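Glucosamine--fructose-6-phosphate aminotransferase [isomerizing] (Francisella tularensis subsp. tularensis, PDB 3TBF) makes glucosamine 6-phosphate from fructose 6-phosphate and glutamine, its C-terminal part with two SIS domains probably carrying the sugar-isomerising step. Local coordinates at residues A[52-57]-A[128-133]; A[92-97]-A[114-119]; A[119-124]-A[141-146]; A[133-138]-A[172-177]. All blocks are in the same frame, centred on the assembly; numbering follows the deposited sequence.

How the interactions relate
Following the chain from the N terminus, residues 52-57 lead into strand 56-61, and interaction 1 closes a long loop when they meet 128-133 at the start of strand 129-136. Interaction 2 falls wholly within that loop, joining 92-97 to the first turns of helix 115-124. The same helix continues into interaction 3, with Glu119 common to both. Interaction 3 reaches past strand 129-136 to helix 142-146, and so crosses interactions 1 and 4. The segments of interactions 1 and 4 overlap at Met133, which makes its contact only in interaction 4. Around one parallel sheet, interaction 3 joins two helices on one face and interaction 4 packs helix 165-184 on the other.

Interaction 1. Residues A[52-57]-A[128-133]; sequences EKTKHI and NYVGSM
Val130 meets Lys53 and Thr54 with its two methyl branches, one to each residue. The CA atoms of Thr54 and Val130 are 6.9 Å apart, the nearest CA pair across the two segments. With chi1 of -61°, Val130 CG1 stands anti to its own carbonyl carbon and comes within 4.1 Å of Lys53 O, while Lys53 CB is 4.3 Å from the same Val130 CG1. Val130 CG2, wedged between its backbone N and C, reaches Thr54 OG1 at 4.1 Å. These are van der Waals separations, and the Thr54 and Val130 side chains cross at about a right angle. The contact lies at the edge of the parallel sheet of a SIS domain, an alpha-beta-alpha fold, where strands 56-61 and 129-136 begin. These two strands are not neighbours, since strand 103-109 runs between them, and the side chain of Thr54 also rests on Leu104 of that strand. The Thr54 hydroxyl stands beside its backbone N (chi1 -67°) and is hydrogen-bonded to Leu50 O, which probably holds the side-chain rotation. Beyond CB, Lys53 is fully extended and carries its amine to a salt bridge with Glu49, leaving the aliphatic base near valine. Lys55 instead folds back, its NZ making a weak 3.5 Å hydrogen bond to Lys53 O.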
loop_
_atom_site.group_PDB
_atom_site.type_symbol
_atom_site.label_atom_id
_atom_site.label_comp_id
_atom_site.label_asym_id
_atom_site.label_seq_id
_atom_site.Cartn_x
_atom_site.Cartn_y
_atom_site.Cartn_z
ATOM N N GLU A 52 -10.526 -5.086 -26.920
ATOM C CA GLU A 52 -11.947 -4.807 -27.126
ATOM C C GLU A 52 -12.743 -5.542 -26.077
ATOM O O GLU A 52 -13.757 -5.058 -25.642
ATOM C CB GLU A 52 -12.406 -5.253 -28.504
ATOM C CG GLU A 52 -11.706 -4.521 -29.626
ATOM C CD GLU A 52 -12.263 -4.826 -31.036
ATOM O OE1 GLU A 52 -12.594 -6.013 -31.338
ATOM O OE2 GLU A 52 -12.333 -3.867 -31.846
ATOM N N LYS A 53 -12.268 -6.705 -25.663
ATOM C CA LYS A 53 -12.917 -7.483 -24.594
ATOM C C LYS A 53 -12.587 -7.037 -23.159
ATOM O O LYS A 53 -13.220 -7.485 -22.228
ATOM C CB LYS A 53 -12.484 -8.940 -24.682
ATOM C CG LYS A 53 -12.794 -9.669 -25.971
ATOM C CD LYS A 53 -12.094 -11.049 -25.926
ATOM C CE LYS A 53 -12.394 -11.931 -27.172
ATOM N NZ LYS A 53 -11.724 -13.288 -27.108
ATOM N N THR A 54 -11.582 -6.196 -22.979
ATOM C CA THR A 54 -11.091 -5.838 -21.669
ATOM C C THR A 54 -12.017 -4.871 -21.038
ATOM O O THR A 54 -12.377 -3.882 -21.669
ATOM C CB THR A 54 -9.730 -5.185 -21.757
ATOM O OG1 THR A 54 -8.797 -6.161 -22.199
ATOM C CG2 THR A 54 -9.285 -4.568 -20.413
ATOM N N LYS A 55 -12.433 -5.178 -19.806
ATOM C CA LYS A 55 -13.298 -4.286 -19.028
ATOM C C LYS A 55 -12.681 -3.917 -17.686
ATOM O O LYS A 55 -13.145 -3.025 -16.958
ATOM C CB LYS A 55 -14.657 -4.912 -18.784
ATOM C CG LYS A 55 -15.084 -5.906 -19.826
ATOM C CD LYS A 55 -16.448 -5.575 -20.435
ATOM C CE LYS A 55 -16.278 -4.516 -21.518
ATOM N NZ LYS A 55 -15.611 -5.037 -22.774
ATOM N N HIS A 56 -11.635 -4.618 -17.357
ATOM C CA HIS A 56 -10.955 -4.368 -16.148
ATOM C C HIS A 56 -9.527 -4.770 -16.357
ATOM O O HIS A 56 -9.233 -5.732 -17.000
ATOM C CB HIS A 56 -11.583 -5.209 -15.037
ATOM C CG HIS A 56 -10.961 -4.988 -13.702
ATOM N ND1 HIS A 56 -9.842 -5.674 -13.286
ATOM C CD2 HIS A 56 -11.310 -4.171 -12.674
ATOM C CE1 HIS A 56 -9.510 -5.270 -12.073
ATOM N NE2 HIS A 56 -10.384 -4.358 -11.676
ATOM N N ILE A 57 -8.636 -4.013 -15.781
ATOM C CA ILE A 57 -7.225 -4.281 -15.912
ATOM C C ILE A 57 -6.645 -4.600 -14.558
ATOM O O ILE A 57 -6.766 -3.800 -13.654
ATOM C CB ILE A 57 -6.506 -3.076 -16.471
ATOM C CG1 ILE A 57 -6.921 -2.859 -17.897
ATOM C CG2 ILE A 57 -5.020 -3.277 -16.395
ATOM C CD1 ILE A 57 -6.521 -1.553 -18.361
ATOM N N ASN A 128 -10.844 -16.625 -14.690
ATOM C CA ASN A 128 -11.701 -15.954 -15.634
ATOM C C ASN A 128 -11.099 -14.750 -16.387
ATOM O O ASN A 128 -11.820 -13.818 -16.701
ATOM C CB ASN A 128 -12.919 -15.473 -14.841
ATOM C CG ASN A 128 -14.110 -15.186 -15.713
ATOM O OD1 ASN A 128 -14.226 -15.729 -16.835
ATOM N ND2 ASN A 128 -15.019 -14.335 -15.207
ATOM N N TYR A 129 -9.815 -14.721 -16.682
ATOM C CA TYR A 129 -9.301 -13.528 -17.386
ATOM C C TYR A 129 -9.518 -13.691 -18.883
ATOM O O TYR A 129 -9.528 -14.819 -19.380
ATOM C CB TYR A 129 -7.808 -13.320 -17.143
ATOM C CG TYR A 129 -7.450 -12.966 -15.729
ATOM C CD1 TYR A 129 -7.521 -11.663 -15.294
ATOM C CD2 TYR A 129 -7.023 -13.926 -14.836
ATOM C CE1 TYR A 129 -7.172 -11.303 -14.004
ATOM C CE2 TYR A 129 -6.686 -13.592 -13.543
ATOM C CZ TYR A 129 -6.754 -12.266 -13.133
ATOM O OH TYR A 129 -6.418 -11.923 -11.845
ATOM N N VAL A 130 -9.667 -12.581 -19.599
ATOM C CA VAL A 130 -9.817 -12.627 -21.047
ATOM C C VAL A 130 -8.473 -12.900 -21.726
ATOM O O VAL A 130 -8.410 -13.377 -22.858
ATOM C CB VAL A 130 -10.438 -11.317 -21.608
ATOM C CG1 VAL A 130 -11.822 -11.093 -21.029
ATOM C CG2 VAL A 130 -9.564 -10.102 -21.326
ATOM N N GLY A 131 -7.395 -12.573 -21.027
ATOM C CA GLY A 131 -6.047 -12.780 -21.557
ATOM C C GLY A 131 -4.964 -12.125 -20.721
ATOM O O GLY A 131 -5.239 -11.609 -19.641
ATOM N N SER A 132 -3.736 -12.153 -21.218
ATOM C CA SER A 132 -2.590 -11.604 -20.492
ATOM C C SER A 132 -1.683 -10.745 -21.380
ATOM O O SER A 132 -1.572 -10.956 -22.598
ATOM C CB SER A 132 -1.761 -12.729 -19.875
ATOM O OG SER A 132 -1.430 -13.694 -20.859
HETATM N N MSE A 133 -1.032 -9.777 -20.746
HETATM C CA MSE A 133 -0.081 -8.919 -21.416
HETATM C C MSE A 133 1.088 -8.726 -20.500
HETATM O O MSE A 133 0.910 -8.489 -19.343
HETATM C CB MSE A 133 -0.684 -7.562 -21.735
HETATM C CG MSE A 133 0.350 -6.588 -22.326
HETATM SE SE MSE A 133 -0.438 -4.912 -22.884
HETATM C CE MSE A 133 -0.491 -3.966 -21.117
#

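Interaction 2. Residues A[92-97]-A[114-119]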
loop_
_atom_site.group_PDB
_atom_site.type_symbol
_atom_site.label_atom_id
_atom_site.label_comp_id
_atom_site.label_asym_id
_atom_site.label_seq_id
_atom_site.Cartn_x
_atom_site.Cartn_y
_atom_site.Cartn_z
ATOM N N ILE A 92 -1.023 -11.887 -4.288
ATOM C CA ILE A 92 -2.117 -12.381 -5.108
ATOM C C ILE A 92 -1.898 -13.831 -5.458
ATOM O O ILE A 92 -2.853 -14.597 -5.652
ATOM C CB ILE A 92 -2.374 -11.554 -6.385
ATOM C CG1 ILE A 92 -3.730 -11.905 -7.003
ATOM C CG2 ILE A 92 -1.278 -11.696 -7.427
ATOM C CD1 ILE A 92 -3.934 -11.072 -8.315
ATOM N N ARG A 93 -0.640 -14.232 -5.517
ATOM C CA ARG A 93 -0.291 -15.618 -5.903
ATOM C C ARG A 93 -0.948 -16.676 -5.016
ATOM O O ARG A 93 -1.434 -17.697 -5.486
ATOM C CB ARG A 93 1.212 -15.787 -5.808
ATOM C CG ARG A 93 1.666 -17.109 -6.168
ATOM C CD ARG A 93 3.156 -17.246 -6.003
ATOM N NE ARG A 93 3.567 -18.611 -6.330
ATOM C CZ ARG A 93 4.818 -19.019 -6.241
ATOM N NH1 ARG A 93 5.741 -18.155 -5.874
ATOM N NH2 ARG A 93 5.146 -20.266 -6.512
ATOM N N TYR A 94 -0.943 -16.403 -3.718
ATOM C CA TYR A 94 -1.463 -17.326 -2.720
ATOM C C TYR A 94 -2.819 -16.946 -2.187
ATOM O O TYR A 94 -3.326 -17.628 -1.352
ATOM C CB TYR A 94 -0.488 -17.403 -1.570
ATOM C CG TYR A 94 0.876 -17.908 -1.973
ATOM C CD1 TYR A 94 1.991 -17.069 -1.907
ATOM C CD2 TYR A 94 1.056 -19.210 -2.431
ATOM C CE1 TYR A 94 3.235 -17.490 -2.310
ATOM C CE2 TYR A 94 2.323 -19.668 -2.828
ATOM C CZ TYR A 94 3.399 -18.791 -2.768
ATOM O OH TYR A 94 4.644 -19.223 -3.148
ATOM N N ARG A 95 -3.443 -15.895 -2.691
ATOM C CA ARG A 95 -4.689 -15.422 -2.144
ATOM C C ARG A 95 -5.841 -15.967 -2.951
ATOM O O ARG A 95 -5.745 -16.180 -4.144
ATOM C CB ARG A 95 -4.713 -13.903 -2.175
ATOM C CG ARG A 95 -5.951 -13.252 -1.690
ATOM C CD ARG A 95 -5.741 -11.773 -1.538
ATOM N NE ARG A 95 -5.901 -10.991 -2.761
ATOM C CZ ARG A 95 -7.067 -10.823 -3.395
ATOM N NH1 ARG A 95 -8.184 -11.406 -2.951
ATOM N NH2 ARG A 95 -7.125 -10.100 -4.498
ATOM N N ASP A 96 -6.959 -16.156 -2.271
ATOM C CA ASP A 96 -8.130 -16.717 -2.881
ATOM C C ASP A 96 -8.971 -15.566 -3.473
ATOM O O ASP A 96 -9.922 -15.082 -2.820
ATOM C CB ASP A 96 -8.868 -17.482 -1.786
ATOM C CG ASP A 96 -9.748 -18.567 -2.329
ATOM O OD1 ASP A 96 -10.288 -18.312 -3.433
ATOM O OD2 ASP A 96 -9.906 -19.650 -1.656
ATOM N N ASN A 97 -8.615 -15.108 -4.677
ATOM C CA ASN A 97 -9.218 -13.913 -5.259
ATOM C C ASN A 97 -10.297 -14.189 -6.300
ATOM O O ASN A 97 -10.436 -15.306 -6.805
ATOM C CB ASN A 97 -8.156 -13.041 -5.904
ATOM C CG ASN A 97 -7.531 -13.697 -7.116
ATOM O OD1 ASN A 97 -7.148 -14.868 -7.079
ATOM N ND2 ASN A 97 -7.427 -12.948 -8.202
ATOM N N THR A 114 10.670 -13.123 -12.906
ATOM C CA THR A 114 10.386 -12.870 -11.514
ATOM C C THR A 114 9.383 -13.926 -11.041
ATOM O O THR A 114 8.254 -14.030 -11.583
ATOM C CB THR A 114 9.768 -11.451 -11.402
ATOM O OG1 THR A 114 10.680 -10.486 -11.951
ATOM C CG2 THR A 114 9.397 -11.077 -9.973
ATOM N N ALA A 115 9.800 -14.726 -10.058
ATOM C CA ALA A 115 9.062 -15.930 -9.662
ATOM C C ALA A 115 7.577 -15.685 -9.382
ATOM O O ALA A 115 6.702 -16.255 -10.027
ATOM C CB ALA A 115 9.705 -16.545 -8.448
ATOM N N ASP A 116 7.293 -14.834 -8.425
ATOM C CA ASP A 116 5.917 -14.607 -8.011
ATOM C C ASP A 116 5.015 -14.027 -9.121
ATOM O O ASP A 116 3.864 -14.445 -9.293
ATOM C CB ASP A 116 5.904 -13.692 -6.790
ATOM C CG ASP A 116 6.411 -14.399 -5.501
ATOM O OD1 ASP A 116 6.206 -15.632 -5.333
ATOM O OD2 ASP A 116 6.992 -13.690 -4.642
ATOM N N THR A 117 5.528 -13.060 -9.840
ATOM C CA THR A 117 4.849 -12.556 -11.013
ATOM C C THR A 117 4.573 -13.648 -12.045
ATOM O O THR A 117 3.436 -13.807 -12.526
ATOM C CB THR A 117 5.671 -11.456 -11.674
ATOM O OG1 THR A 117 6.008 -10.503 -10.667
ATOM C CG2 THR A 117 4.872 -10.768 -12.737
ATOM N N LEU A 118 5.613 -14.399 -12.391
ATOM C CA LEU A 118 5.459 -15.502 -13.330
ATOM C C LEU A 118 4.467 -16.525 -12.824
ATOM O O LEU A 118 3.632 -16.999 -13.581
ATOM C CB LEU A 118 6.800 -16.184 -13.555
ATOM C CG LEU A 118 6.793 -17.370 -14.484
ATOM C CD1 LEU A 118 6.335 -16.990 -15.862
ATOM C CD2 LEU A 118 8.199 -17.956 -14.522
ATOM N N GLU A 119 4.527 -16.879 -11.550
ATOM C CA GLU A 119 3.557 -17.844 -11.060
ATOM C C GLU A 119 2.127 -17.264 -10.946
ATOM O O GLU A 119 1.169 -18.010 -11.020
ATOM C CB GLU A 119 4.021 -18.406 -9.732
ATOM C CG GLU A 119 5.312 -19.211 -9.841
ATOM C CD GLU A 119 5.113 -20.508 -10.616
ATOM O OE1 GLU A 119 3.942 -20.984 -10.711
ATOM O OE2 GLU A 119 6.147 -21.024 -11.133
#
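The backbone of the loop after helix 89-92 passes the first turns of helix 115-124 at Arg93 and Asp116, whose CA atoms are 6.6 Å apart. Arg93 carries the contact. Its CG is anti to the backbone N (chi1 -180°) and the rest of the chain is straight as far as the guanidinium, which is thereby delivered to the helix surface. Asp116 OD1 lies at the edge of this group, 4° out of its plane, and forms a salt bridge with Arg93 NH1 at 2.6 Å. The bond is bent, the N-H...O angle being 141°, and the carboxylate is turned well away from the guanidinium plane. The two faces of the guanidinium are occupied differently. Glu119 CB lies over one, 3.4 Å from Arg93 NE and offset toward the rim, with the two side chains side by side and pointing the same way. Over the centre of the opposite face sits Tyr94 OH, 3.0 Å above the plane, where its angle does not suit a hydrogen bond. The Tyr94 ring in turn has Arg93 CD over its face. Glu119 OE1 is 4.4 Å from Arg93 NH2 and well out of plane, so any attraction is probably electrostatic only; Glu119 OE2 pairs with Arg122. This surface contact of the first SIS domain joins the loop leading to strand 103-109 with the helix following that strand. Lys123, further along that helix, binds Ile92 O, Asp116 also touches Ala89 and Ser90 of helix 89-92, and Arg95 reaches Glu77 of the second subunit.

Interaction 3. Residues A[119-124]-A[141-146]; sequences ESLRKS and SSLVRE
Arg122 grips Glu146 side-on with two nitrogens, one to each carboxylate oxygen. Its NE is 2.9 Å from Glu146 OE1 with a nearly straight N-H...O angle of 178°, and its NH2 is 2.7 Å from Glu146 OE2. Both oxygens use their syn lone pairs, and the two planes are only 7° apart, so the pair lies almost flat. Glu146 is extended beyond CG, which brings the carboxylate up to the arginine. Beside this bridge, Leu121 CD2 packs 3.9 Å from Leu143 CD2 and the same distance from Glu146 CB. The helices involved, 115-124 and 142-146, belong to successive beta-alpha units of the SIS domain, separated in the chain by strand 129-136. The axes of segments 119-124 and 142-146 run nearly parallel, 18° apart, with a closest approach of 10.6 Å. Further out, the third guanidinium nitrogen, Arg122 NH1, makes a weak 3.0 Å bond to Glu119 OE2, giving a three-residue salt-bridge network that probably limits rotation of the arginine. Leu121 also touches Phe105 and Ser132 of the sheet these helices pack on. Ser142 OG binds Glu113, and Lys125 NZ binds the carbonyl oxygen of Glu146.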
loop_
_atom_site.group_PDB
_atom_site.type_symbol
_atom_site.label_atom_id
_atom_site.label_comp_id
_atom_site.label_asym_id
_atom_site.label_seq_id
_atom_site.Cartn_x
_atom_site.Cartn_y
_atom_site.Cartn_z
ATOM N N GLU A 119 4.527 -16.879 -11.550
ATOM C CA GLU A 119 3.557 -17.844 -11.060
ATOM C C GLU A 119 2.127 -17.264 -10.946
ATOM O O GLU A 119 1.169 -18.010 -11.020
ATOM C CB GLU A 119 4.021 -18.406 -9.732
ATOM C CG GLU A 119 5.312 -19.211 -9.841
ATOM C CD GLU A 119 5.113 -20.508 -10.616
ATOM O OE1 GLU A 119 3.942 -20.984 -10.711
ATOM O OE2 GLU A 119 6.147 -21.024 -11.133
ATOM N N SER A 120 1.977 -15.946 -10.754
ATOM C CA SER A 120 0.659 -15.309 -10.840
ATOM C C SER A 120 0.139 -15.403 -12.257
ATOM O O SER A 120 -1.046 -15.637 -12.470
ATOM C CB SER A 120 0.698 -13.844 -10.407
ATOM O OG SER A 120 0.990 -13.753 -9.036
ATOM N N LEU A 121 1.011 -15.268 -13.250
ATOM C CA LEU A 121 0.507 -15.427 -14.586
ATOM C C LEU A 121 -0.005 -16.878 -14.768
ATOM O O LEU A 121 -1.104 -17.104 -15.266
ATOM C CB LEU A 121 1.534 -14.994 -15.619
ATOM C CG LEU A 121 1.221 -15.292 -17.096
ATOM C CD1 LEU A 121 -0.002 -14.561 -17.564
ATOM C CD2 LEU A 121 2.414 -14.998 -18.025
ATOM N N ARG A 122 0.752 -17.858 -14.310
ATOM C CA ARG A 122 0.361 -19.250 -14.522
ATOM C C ARG A 122 -0.957 -19.566 -13.856
ATOM O O ARG A 122 -1.786 -20.277 -14.424
ATOM C CB ARG A 122 1.453 -20.206 -14.062
ATOM C CG ARG A 122 2.610 -20.170 -15.040
ATOM C CD ARG A 122 3.894 -20.654 -14.439
ATOM N NE ARG A 122 4.941 -20.650 -15.469
ATOM C CZ ARG A 122 6.196 -21.052 -15.271
ATOM N NH1 ARG A 122 6.573 -21.486 -14.073
ATOM N NH2 ARG A 122 7.076 -21.015 -16.261
ATOM N N LYS A 123 -1.163 -19.012 -12.673
ATOM C CA LYS A 123 -2.410 -19.197 -11.975
ATOM C C LYS A 123 -3.562 -18.544 -12.733
ATOM O O LYS A 123 -4.642 -19.124 -12.859
ATOM C CB LYS A 123 -2.268 -18.672 -10.538
ATOM C CG LYS A 123 -3.541 -18.200 -9.882
ATOM C CD LYS A 123 -3.363 -17.880 -8.382
ATOM C CE LYS A 123 -4.338 -16.726 -7.967
ATOM N NZ LYS A 123 -4.648 -16.794 -6.531
ATOM N N SER A 124 -3.318 -17.371 -13.293
ATOM C CA SER A 124 -4.360 -16.618 -13.999
ATOM C C SER A 124 -4.977 -17.400 -15.161
ATOM O O SER A 124 -6.086 -17.121 -15.611
ATOM C CB SER A 124 -3.776 -15.297 -14.512
ATOM O OG SER A 124 -3.138 -15.502 -15.731
ATOM N N SER A 141 11.570 -14.419 -22.649
ATOM C CA SER A 141 11.617 -14.679 -21.228
ATOM C C SER A 141 10.332 -15.433 -20.964
ATOM O O SER A 141 9.466 -15.436 -21.791
ATOM C CB SER A 141 11.691 -13.369 -20.450
ATOM O OG SER A 141 10.624 -12.517 -20.814
ATOM N N SER A 142 10.237 -16.109 -19.843
ATOM C CA SER A 142 9.066 -16.907 -19.536
ATOM C C SER A 142 7.812 -16.047 -19.582
ATOM O O SER A 142 6.814 -16.449 -20.161
ATOM C CB SER A 142 9.200 -17.516 -18.154
ATOM O OG SER A 142 10.402 -18.236 -18.032
ATOM N N LEU A 143 7.875 -14.856 -18.991
ATOM C CA LEU A 143 6.739 -13.956 -18.998
ATOM C C LEU A 143 6.274 -13.550 -20.400
ATOM O O LEU A 143 5.071 -13.503 -20.659
ATOM C CB LEU A 143 7.034 -12.709 -18.182
ATOM C CG LEU A 143 6.793 -12.807 -16.677
ATOM C CD1 LEU A 143 7.210 -11.468 -16.065
ATOM C CD2 LEU A 143 5.360 -13.166 -16.287
ATOM N N VAL A 144 7.214 -13.227 -21.280
ATOM C CA VAL A 144 6.880 -12.936 -22.667
ATOM C C VAL A 144 6.324 -14.167 -23.390
ATOM O O VAL A 144 5.303 -14.092 -24.048
ATOM C CB VAL A 144 8.083 -12.379 -23.407
ATOM C CG1 VAL A 144 7.788 -12.265 -24.914
ATOM C CG2 VAL A 144 8.552 -11.036 -22.770
ATOM N N ARG A 145 6.953 -15.310 -23.233
ATOM C CA ARG A 145 6.463 -16.514 -23.912
ATOM C C ARG A 145 5.072 -16.933 -23.434
ATOM O O ARG A 145 4.220 -17.338 -24.196
ATOM C CB ARG A 145 7.450 -17.676 -23.764
ATOM C CG ARG A 145 8.815 -17.383 -24.412
ATOM C CD ARG A 145 9.732 -18.627 -24.394
ATOM N NE ARG A 145 9.898 -19.152 -23.044
ATOM C CZ ARG A 145 10.932 -18.937 -22.249
ATOM N NH1 ARG A 145 11.945 -18.188 -22.634
ATOM N NH2 ARG A 145 10.947 -19.496 -21.048
ATOM N N GLU A 146 4.833 -16.794 -22.150
ATOM C CA GLU A 146 3.617 -17.318 -21.611
ATOM C C GLU A 146 2.482 -16.334 -21.634
ATOM O O GLU A 146 1.368 -16.739 -21.342
ATOM C CB GLU A 146 3.863 -17.854 -20.247
ATOM C CG GLU A 146 4.818 -19.018 -20.297
ATOM C CD GLU A 146 5.116 -19.559 -18.915
ATOM O OE1 GLU A 146 4.161 -19.687 -18.109
ATOM O OE2 GLU A 146 6.302 -19.873 -18.627
#

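Interaction 4. Residues A[133-138]-A[172-177]; sequences MCICNV and VALAIF
The ring of Phe177 has the selenomethionine Met133 over one face: CE sits 3.5 Å from the ring centroid and 13° off the normal, a CH-pi contact over the middle of the ring. The selenium comes in obliquely, with Met133 SE 4.5 Å from the Phe177 centroid, completing a Met-aromatic contact. At the rim, Phe177 CE2 is approached by Ile57 CD1 at 3.9 Å. Met133 keeps CG anti to its backbone N (chi1 175°) and stays extended until the bend about the CG-SE bond, which turns the terminal methyl onto the ring. Two residues along the strand, Ile135 also directs its side chain toward the helix and uses both branches. Its CG2 rests 4.0 Å from Ala173 CB, while its CD1 lies 3.9 Å from Leu174 CD2. The side chain reaches this position with an unstaggered chi2 of -128°. All five touching residues are buried and the contact is purely apolar. The strand and helix segments run roughly antiparallel, their axes 10.0 Å apart at the closest point. Side chains alternate along the strand: Met133 and Ile135 face helix 165-184, Cys134 and Cys136 face helix 142-146, so helices cover both faces, as in the alpha-beta-alpha sandwich of SIS domains. The helix spans neighbouring strands as well, with Phe177 on Leu104, Leu174 on Ile108 and Ala173 on Phe151, while Leu174 also meets Ala68 of helix 63-80.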
loop_
_atom_site.group_PDB
_atom_site.type_symbol
_atom_site.label_atom_id
_atom_site.label_comp_id
_atom_site.label_asym_id
_atom_site.label_seq_id
_atom_site.Cartn_x
_atom_site.Cartn_y
_atom_site.Cartn_z
HETATM N N MSE A 133 -1.032 -9.777 -20.746
HETATM C CA MSE A 133 -0.081 -8.919 -21.416
HETATM C C MSE A 133 1.088 -8.726 -20.500
HETATM O O MSE A 133 0.910 -8.489 -19.343
HETATM C CB MSE A 133 -0.684 -7.562 -21.735
HETATM C CG MSE A 133 0.350 -6.588 -22.326
HETATM SE SE MSE A 133 -0.438 -4.912 -22.884
HETATM C CE MSE A 133 -0.491 -3.966 -21.117
ATOM N N CYS A 134 2.283 -8.797 -21.034
ATOM C CA CYS A 134 3.470 -8.536 -20.271
ATOM C C CYS A 134 4.105 -7.236 -20.680
ATOM O O CYS A 134 4.301 -6.992 -21.859
ATOM C CB CYS A 134 4.518 -9.621 -20.515
ATOM S SG CYS A 134 5.934 -9.266 -19.416
ATOM N N ILE A 135 4.454 -6.407 -19.713
ATOM C CA ILE A 135 5.349 -5.276 -19.979
ATOM C C ILE A 135 6.743 -5.695 -19.550
ATOM O O ILE A 135 7.043 -5.723 -18.356
ATOM C CB ILE A 135 4.960 -4.050 -19.203
ATOM C CG1 ILE A 135 3.510 -3.736 -19.490
ATOM C CG2 ILE A 135 5.899 -2.866 -19.468
ATOM C CD1 ILE A 135 3.305 -2.462 -19.887
ATOM N N CYS A 136 7.590 -6.062 -20.519
ATOM C CA CYS A 136 8.872 -6.724 -20.157
ATOM C C CYS A 136 10.007 -6.135 -20.949
ATOM O O CYS A 136 9.774 -5.516 -21.958
ATOM C CB CYS A 136 8.787 -8.266 -20.304
ATOM S SG CYS A 136 10.399 -9.256 -19.991
ATOM N N ASN A 137 11.224 -6.320 -20.453
ATOM C CA ASN A 137 12.441 -5.812 -21.090
ATOM C C ASN A 137 13.294 -6.867 -21.839
ATOM O O ASN A 137 14.118 -6.518 -22.681
ATOM C CB ASN A 137 13.341 -5.112 -20.081
ATOM C CG ASN A 137 14.346 -4.187 -20.765
ATOM O OD1 ASN A 137 13.959 -3.359 -21.574
ATOM N ND2 ASN A 137 15.617 -4.326 -20.436
ATOM N N VAL A 138 13.094 -8.134 -21.521
ATOM C CA VAL A 138 13.881 -9.232 -22.090
ATOM C C VAL A 138 12.978 -10.071 -22.964
ATOM O O VAL A 138 12.163 -10.835 -22.451
ATOM C CB VAL A 138 14.465 -10.121 -20.993
ATOM C CG1 VAL A 138 15.142 -11.419 -21.626
ATOM C CG2 VAL A 138 15.413 -9.303 -20.117
ATOM N N VAL A 172 6.798 4.732 -19.200
ATOM C CA VAL A 172 6.482 5.177 -20.526
ATOM C C VAL A 172 5.641 4.127 -21.275
ATOM O O VAL A 172 4.639 4.474 -21.897
ATOM C CB VAL A 172 7.758 5.561 -21.304
ATOM C CG1 VAL A 172 7.492 5.697 -22.780
ATOM C CG2 VAL A 172 8.305 6.867 -20.804
ATOM N N ALA A 173 6.011 2.845 -21.195
ATOM C CA ALA A 173 5.215 1.816 -21.857
ATOM C C ALA A 173 3.771 1.864 -21.362
ATOM O O ALA A 173 2.829 1.695 -22.145
ATOM C CB ALA A 173 5.826 0.449 -21.637
ATOM N N LEU A 174 3.580 2.047 -20.056
ATOM C CA LEU A 174 2.231 2.047 -19.488
ATOM C C LEU A 174 1.440 3.250 -19.960
ATOM O O LEU A 174 0.245 3.126 -20.141
ATOM C CB LEU A 174 2.268 1.980 -17.960
ATOM C CG LEU A 174 2.570 0.589 -17.356
ATOM C CD1 LEU A 174 3.196 0.663 -15.937
ATOM C CD2 LEU A 174 1.354 -0.294 -17.335
ATOM N N ALA A 175 2.099 4.402 -20.152
ATOM C CA ALA A 175 1.463 5.596 -20.726
ATOM C C ALA A 175 1.006 5.362 -22.145
ATOM O O ALA A 175 -0.068 5.816 -22.523
ATOM C CB ALA A 175 2.412 6.802 -20.753
ATOM N N ILE A 176 1.833 4.688 -22.930
ATOM C CA ILE A 176 1.491 4.384 -24.307
ATOM C C ILE A 176 0.292 3.421 -24.363
ATOM O O ILE A 176 -0.652 3.669 -25.073
ATOM C CB ILE A 176 2.697 3.769 -25.054
ATOM C CG1 ILE A 176 3.721 4.852 -25.343
ATOM C CG2 ILE A 176 2.270 3.043 -26.352
ATOM C CD1 ILE A 176 5.083 4.251 -25.649
ATOM N N PHE A 177 0.355 2.337 -23.610
ATOM C CA PHE A 177 -0.776 1.444 -23.386
ATOM C C PHE A 177 -2.061 2.197 -22.964
ATOM O O PHE A 177 -3.137 1.936 -23.487
ATOM C CB PHE A 177 -0.384 0.393 -22.320
ATOM C CG PHE A 177 -1.523 -0.445 -21.844
ATOM C CD1 PHE A 177 -2.116 -1.335 -22.689
ATOM C CD2 PHE A 177 -1.982 -0.348 -20.554
ATOM C CE1 PHE A 177 -3.173 -2.121 -22.270
ATOM C CE2 PHE A 177 -3.040 -1.132 -20.127
ATOM C CZ PHE A 177 -3.625 -2.029 -20.998
#